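Local coordinates for protein alcohol dehydrogenase IV (Corynebacterium glutamicum, PDB 3IV7) that probably reduces maleylacetate with a nicotinamide cofactor and belongs to the iron-containing alcohol dehydrogenase family, at residues A[38-43]-A[57-62]. Residues are numbered along the deposited sequence; the frame is centred on the assembly and turned at random.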
loop_
_atom_site.group_PDB
_atom_site.type_symbol
_atom_site.label_atom_id
_atom_site.label_comp_id
_atom_site.label_asym_id
_atom_site.label_seq_id
_atom_site.Cartn_x
_atom_site.Cartn_y
_atom_site.Cartn_z
ATOM N N ALA A 38 -3.551 8.026 -28.572
ATOM C CA ALA A 38 -4.028 8.757 -29.752
ATOM C C ALA A 38 -5.534 8.655 -30.004
ATOM O O ALA A 38 -6.061 9.357 -30.878
ATOM C CB ALA A 38 -3.255 8.278 -31.022
ATOM N N LYS A 39 -6.230 7.770 -29.276
ATOM C CA LYS A 39 -7.660 7.554 -29.518
ATOM C C LYS A 39 -8.385 7.233 -28.238
ATOM O O LYS A 39 -8.715 6.082 -27.967
ATOM C CB LYS A 39 -7.877 6.446 -30.549
ATOM C CG LYS A 39 -7.373 6.794 -31.945
ATOM C CD LYS A 39 -8.192 6.130 -33.029
ATOM C CE LYS A 39 -9.497 6.882 -33.292
ATOM N NZ LYS A 39 -10.209 6.343 -34.485
ATOM N N VAL A 40 -8.680 8.296 -27.493
ATOM C CA VAL A 40 -9.261 8.238 -26.207
ATOM C C VAL A 40 -10.783 8.113 -26.265
ATOM O O VAL A 40 -11.462 8.819 -27.027
ATOM C CB VAL A 40 -8.925 9.529 -25.412
ATOM C CG1 VAL A 40 -9.555 9.485 -24.009
ATOM C CG2 VAL A 40 -7.395 9.751 -25.331
HETATM N N MSE A 41 -11.311 7.230 -25.435
HETATM C CA MSE A 41 -12.744 7.075 -25.273
HETATM C C MSE A 41 -13.121 7.512 -23.871
HETATM O O MSE A 41 -12.615 6.967 -22.886
HETATM C CB MSE A 41 -13.139 5.627 -25.496
HETATM C CG MSE A 41 -14.660 5.291 -25.300
HETATM SE SE MSE A 41 -14.943 3.412 -25.767
HETATM C CE MSE A 41 -16.837 3.189 -25.414
ATOM N N VAL A 42 -13.991 8.520 -23.777
ATOM C CA VAL A 42 -14.491 8.990 -22.482
ATOM C C VAL A 42 -15.884 8.393 -22.229
ATOM O O VAL A 42 -16.787 8.454 -23.087
ATOM C CB VAL A 42 -14.551 10.529 -22.406
ATOM C CG1 VAL A 42 -15.231 10.973 -21.138
ATOM C CG2 VAL A 42 -13.133 11.128 -22.473
ATOM N N ILE A 43 -16.040 7.802 -21.062
ATOM C CA ILE A 43 -17.265 7.126 -20.689
ATOM C C ILE A 43 -17.861 7.880 -19.528
ATOM O O ILE A 43 -17.212 8.047 -18.493
ATOM C CB ILE A 43 -16.983 5.646 -20.264
ATOM C CG1 ILE A 43 -16.401 4.868 -21.422
ATOM C CG2 ILE A 43 -18.268 4.973 -19.730
ATOM C CD1 ILE A 43 -15.585 3.688 -21.017
ATOM N N SER A 57 -11.163 18.637 -21.338
ATOM C CA SER A 57 -10.999 19.839 -22.160
ATOM C C SER A 57 -9.557 20.081 -22.624
ATOM O O SER A 57 -9.331 20.845 -23.550
ATOM C CB SER A 57 -11.502 21.083 -21.415
ATOM O OG SER A 57 -10.744 21.288 -20.235
ATOM N N GLU A 58 -8.590 19.449 -21.982
ATOM C CA GLU A 58 -7.213 19.610 -22.397
ATOM C C GLU A 58 -6.706 18.444 -23.226
ATOM O O GLU A 58 -5.504 18.375 -23.514
ATOM C CB GLU A 58 -6.301 19.819 -21.192
ATOM C CG GLU A 58 -6.700 20.967 -20.270
ATOM C CD GLU A 58 -5.599 21.332 -19.309
ATOM O OE1 GLU A 58 -4.435 21.416 -19.751
ATOM O OE2 GLU A 58 -5.884 21.513 -18.107
ATOM N N ILE A 59 -7.599 17.528 -23.624
ATOM C CA ILE A 59 -7.200 16.417 -24.498
ATOM C C ILE A 59 -8.113 16.252 -25.690
ATOM O O ILE A 59 -9.201 16.823 -25.740
ATOM C CB ILE A 59 -7.122 15.046 -23.731
ATOM C CG1 ILE A 59 -8.501 14.618 -23.175
ATOM C CG2 ILE A 59 -6.099 15.117 -22.622
ATOM C CD1 ILE A 59 -8.535 13.075 -22.701
ATOM N N GLU A 60 -7.659 15.454 -26.655
ATOM C CA GLU A 60 -8.462 15.105 -27.801
ATOM C C GLU A 60 -9.196 13.823 -27.447
ATOM O O GLU A 60 -8.597 12.884 -26.941
ATOM C CB GLU A 60 -7.587 14.849 -29.042
ATOM C CG GLU A 60 -6.501 15.920 -29.350
ATOM C CD GLU A 60 -7.065 17.203 -29.920
ATOM O OE1 GLU A 60 -8.224 17.548 -29.608
ATOM O OE2 GLU A 60 -6.332 17.881 -30.676
ATOM N N VAL A 61 -10.485 13.789 -27.717
ATOM C CA VAL A 61 -11.293 12.646 -27.400
ATOM C C VAL A 61 -11.878 12.083 -28.671
ATOM O O VAL A 61 -12.567 12.793 -29.409
ATOM C CB VAL A 61 -12.404 13.020 -26.459
ATOM C CG1 VAL A 61 -13.418 11.877 -26.352
ATOM C CG2 VAL A 61 -11.817 13.392 -25.045
ATOM N N ALA A 62 -11.615 10.803 -28.926
ATOM C CA ALA A 62 -12.105 10.133 -30.138
ATOM C C ALA A 62 -13.579 9.777 -30.026
ATOM O O ALA A 62 -14.323 9.890 -30.979
ATOM C CB ALA A 62 -11.286 8.882 -30.402
#
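Val-40 meets the incoming 57-62 loop with both its backbone and its side chain. Its carbonyl O accepts a hydrogen bond from Ala-62 N at 2.8 Å; the donor lies in the carbonyl plane, but the N-H...O angle is only 134°, well short of straight. The methyl of Ala-62 comes close to the same oxygen, CB to O 3.4 Å, and is flanked on its other side by the bent aliphatic chain of Lys-39, whose CE lies 3.9 Å from Ala-62 CB. The amine beyond it turns to Asn-87 O.

Followed outward, the Val-40 side chain first places CB 3.7 Å from Glu-60 O. CG2, anti to the carbonyl carbon, touches this oxygen too, whereas CG1, anti to the backbone N (chi1 180°), reaches Ile-59 CD1 at 4.0 Å, the two side chains crossing at about a right angle. Two residues on, Val-42 points CG2 at both methyls of Val-61, CG2 to CG2 being 3.7 Å; Val-61 CG1 also brushes Val-40 O.

Strand 40-43 pairs with strand 63-65, the outermost strand at this end of the chain's parallel sheet, after a crossover through helix 49-55. Here the loop runs in nearly across the strand, and the backbone bonds of Val-40 and Val-42 with Ile-63 continue the pairing. Ile-59 also packs on Leu-28 and Val-32 of helix 24-35, joining that helix to the sheet edge. Apart from one bent hydrogen bond, aliphatic carbons meet one another and the carbonyl oxygens of Val-40 and Glu-60, so side-chain cohesion is probably mainly apolar, while the Ala-62 N to Val-40 O bond marks where the loop joins the sheet.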